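BAR/IMD domain-containing adapter protein 2-like 2 (Mus musculus, PDB 3OK8) binds phosphoinositides through its I-BAR (IMD) domain and induces the formation of planar or gently curved membrane structures. Local coordinates at residues Q96-D101 with L194-T199. Residues are numbered along the deposited sequence; the frame is centred on the assembly and turned at random.
Sequences QTFHGD and LLLSNT
Thr-97 and Leu-196 meet where the second and third long helices of the I-BAR (IMD) domain, 71-147 and 153-217, run side by side in opposite directions. The axes of the two short segments approach to 9.9 Å at 155°, and the backbones come nearest at Phe-98 and Leu-196. The methyl of Thr-97 touches Leu-195, Leu-196 and Thr-199. A chi1 of -66° sets OG1 beside the backbone N, where it makes a weak hydrogen bond to Val-93 O, and leaves CG2 anti to that N, directed at helix 153-217. Thr-97 CG2 lies 3.5 Å from Leu-196 CD2, the two side chains running alongside each other and pointing opposite ways, and 4.1 Å from Leu-195 CG. With Thr-199 the approach is tip to tip, Thr-97 CG2 to Thr-199 CG2 at 3.9 Å. Thr-199 turns its hydroxyl back to its own helix, OG1 donating to Leu-196 O at 2.9 Å and 17° from the carbonyl plane, so that carbon faces the partner. Leu-196 splits its branches: CD2 serves Thr-97, while CD1 lies obliquely by the Phe-98 ring, in a contact modelled too tightly for its spacing to be trusted. That ring is buried, meeting Tyr-39 of helix 5-66 and, edge-to-face, Tyr-53 of the second subunit, so Phe-98 links this intrachain helix pair to helix 5-66 and to the dimer interface. On the flank, Leu-195 CD2 reaches Asp-101 CB at 4.0 Å, its side chain nearly perpendicular to that of Asp-101. Between the two segments the join is carbon against carbon, without a hydrogen bond, and both threonines keep their hydroxyls for their own helices; the neighbouring polar tie is Lys-192 NZ, from helix 153-217, which hydrogen-bonds the backbone O of Asp-101.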
loop_
_atom_site.group_PDB
_atom_site.type_symbol
_atom_site.label_atom_id
_atom_site.label_comp_id
_atom_site.label_asym_id
_atom_site.label_seq_id
_atom_site.Cartn_x
_atom_site.Cartn_y
_atom_site.Cartn_z
ATOM N N GLN A 96 8.058 5.954 -7.486
ATOM C CA GLN A 96 9.191 6.337 -8.316
ATOM C C GLN A 96 9.754 7.692 -7.907
ATOM O O GLN A 96 10.941 7.949 -8.087
ATOM C CB GLN A 96 8.825 6.315 -9.798
ATOM C CG GLN A 96 10.014 5.996 -10.704
ATOM C CD GLN A 96 10.747 4.703 -10.315
ATOM O OE1 GLN A 96 11.926 4.531 -10.641
ATOM N NE2 GLN A 96 10.054 3.794 -9.619
ATOM N N THR A 97 8.901 8.550 -7.355
ATOM C CA THR A 97 9.344 9.810 -6.737
ATOM C C THR A 97 10.242 9.514 -5.533
ATOM O O THR A 97 11.331 10.077 -5.387
ATOM C CB THR A 97 8.137 10.664 -6.274
ATOM O OG1 THR A 97 7.384 11.097 -7.416
ATOM C CG2 THR A 97 8.595 11.884 -5.492
ATOM N N PHE A 98 9.758 8.628 -4.670
ATOM C CA PHE A 98 10.503 8.116 -3.528
ATOM C C PHE A 98 11.877 7.609 -3.950
ATOM O O PHE A 98 12.883 7.943 -3.336
ATOM C CB PHE A 98 9.697 6.996 -2.873
ATOM C CG PHE A 98 10.240 6.531 -1.554
ATOM C CD1 PHE A 98 10.071 5.219 -1.162
ATOM C CD2 PHE A 98 10.918 7.400 -0.707
ATOM C CE1 PHE A 98 10.559 4.768 0.055
ATOM C CE2 PHE A 98 11.407 6.963 0.520
ATOM C CZ PHE A 98 11.227 5.640 0.903
ATOM N N HIS A 99 11.909 6.810 -5.009
ATOM C CA HIS A 99 13.146 6.246 -5.538
ATOM C C HIS A 99 14.043 7.308 -6.174
ATOM O O HIS A 99 15.132 7.601 -5.669
ATOM C CB HIS A 99 12.827 5.152 -6.571
ATOM C CG HIS A 99 14.003 4.736 -7.402
ATOM N ND1 HIS A 99 15.060 4.010 -6.892
ATOM C CD2 HIS A 99 14.287 4.942 -8.710
ATOM C CE1 HIS A 99 15.945 3.788 -7.849
ATOM N NE2 HIS A 99 15.499 4.342 -8.962
ATOM N N GLY A 100 13.574 7.875 -7.285
ATOM C CA GLY A 100 14.348 8.806 -8.090
ATOM C C GLY A 100 14.720 10.134 -7.427
ATOM O O GLY A 100 15.869 10.576 -7.524
ATOM N N ASP A 101 13.752 10.762 -6.756
ATOM C CA ASP A 101 13.911 12.104 -6.174
ATOM C C ASP A 101 14.555 12.111 -4.795
ATOM O O ASP A 101 15.122 13.124 -4.346
ATOM C CB ASP A 101 12.544 12.783 -6.049
ATOM C CG ASP A 101 12.113 13.476 -7.326
ATOM O OD1 ASP A 101 11.072 13.084 -7.884
ATOM O OD2 ASP A 101 12.810 14.417 -7.763
ATOM N N LEU A 194 8.486 16.249 2.380
ATOM C CA LEU A 194 7.308 17.054 2.078
ATOM C C LEU A 194 6.875 16.837 0.626
ATOM O O LEU A 194 5.684 16.765 0.337
ATOM C CB LEU A 194 7.591 18.534 2.321
ATOM C CG LEU A 194 6.539 19.341 3.086
ATOM C CD1 LEU A 194 6.757 20.843 2.856
ATOM C CD2 LEU A 194 5.130 18.941 2.698
ATOM N N LEU A 195 7.838 16.737 -0.285
ATOM C CA LEU A 195 7.526 16.432 -1.680
ATOM C C LEU A 195 6.888 15.036 -1.793
ATOM O O LEU A 195 5.888 14.842 -2.486
ATOM C CB LEU A 195 8.779 16.541 -2.561
ATOM C CG LEU A 195 8.843 15.612 -3.787
ATOM C CD1 LEU A 195 7.778 15.980 -4.819
ATOM C CD2 LEU A 195 10.236 15.563 -4.432
ATOM N N LEU A 196 7.449 14.057 -1.102
ATOM C CA LEU A 196 6.832 12.742 -1.113
ATOM C C LEU A 196 5.399 12.817 -0.595
ATOM O O LEU A 196 4.476 12.318 -1.243
ATOM C CB LEU A 196 7.629 11.754 -0.288
ATOM C CG LEU A 196 9.107 11.530 -0.606
ATOM C CD1 LEU A 196 9.442 10.104 -0.216
ATOM C CD2 LEU A 196 9.453 11.796 -2.062
ATOM N N SER A 197 5.213 13.443 0.568
ATOM C CA SER A 197 3.886 13.565 1.178
ATOM C C SER A 197 2.884 14.192 0.222
ATOM O O SER A 197 1.687 13.872 0.256
ATOM C CB SER A 197 3.940 14.400 2.461
ATOM O OG SER A 197 4.729 13.767 3.453
ATOM N N ASN A 198 3.388 15.089 -0.622
ATOM C CA ASN A 198 2.559 15.826 -1.562
ATOM C C ASN A 198 2.137 14.992 -2.767
ATOM O O ASN A 198 0.975 15.022 -3.170
ATOM C CB ASN A 198 3.281 17.086 -2.039
ATOM C CG ASN A 198 2.388 18.305 -2.009
ATOM O OD1 ASN A 198 2.421 19.144 -2.915
ATOM N ND2 ASN A 198 1.577 18.411 -0.961
ATOM N N THR A 199 3.086 14.266 -3.354
ATOM C CA THR A 199 2.766 13.365 -4.452
ATOM C C THR A 199 1.762 12.316 -3.980
ATOM O O THR A 199 0.823 11.973 -4.695
ATOM C CB THR A 199 4.019 12.660 -5.005
ATOM O OG1 THR A 199 4.488 11.704 -4.052
ATOM C CG2 THR A 199 5.127 13.664 -5.269
#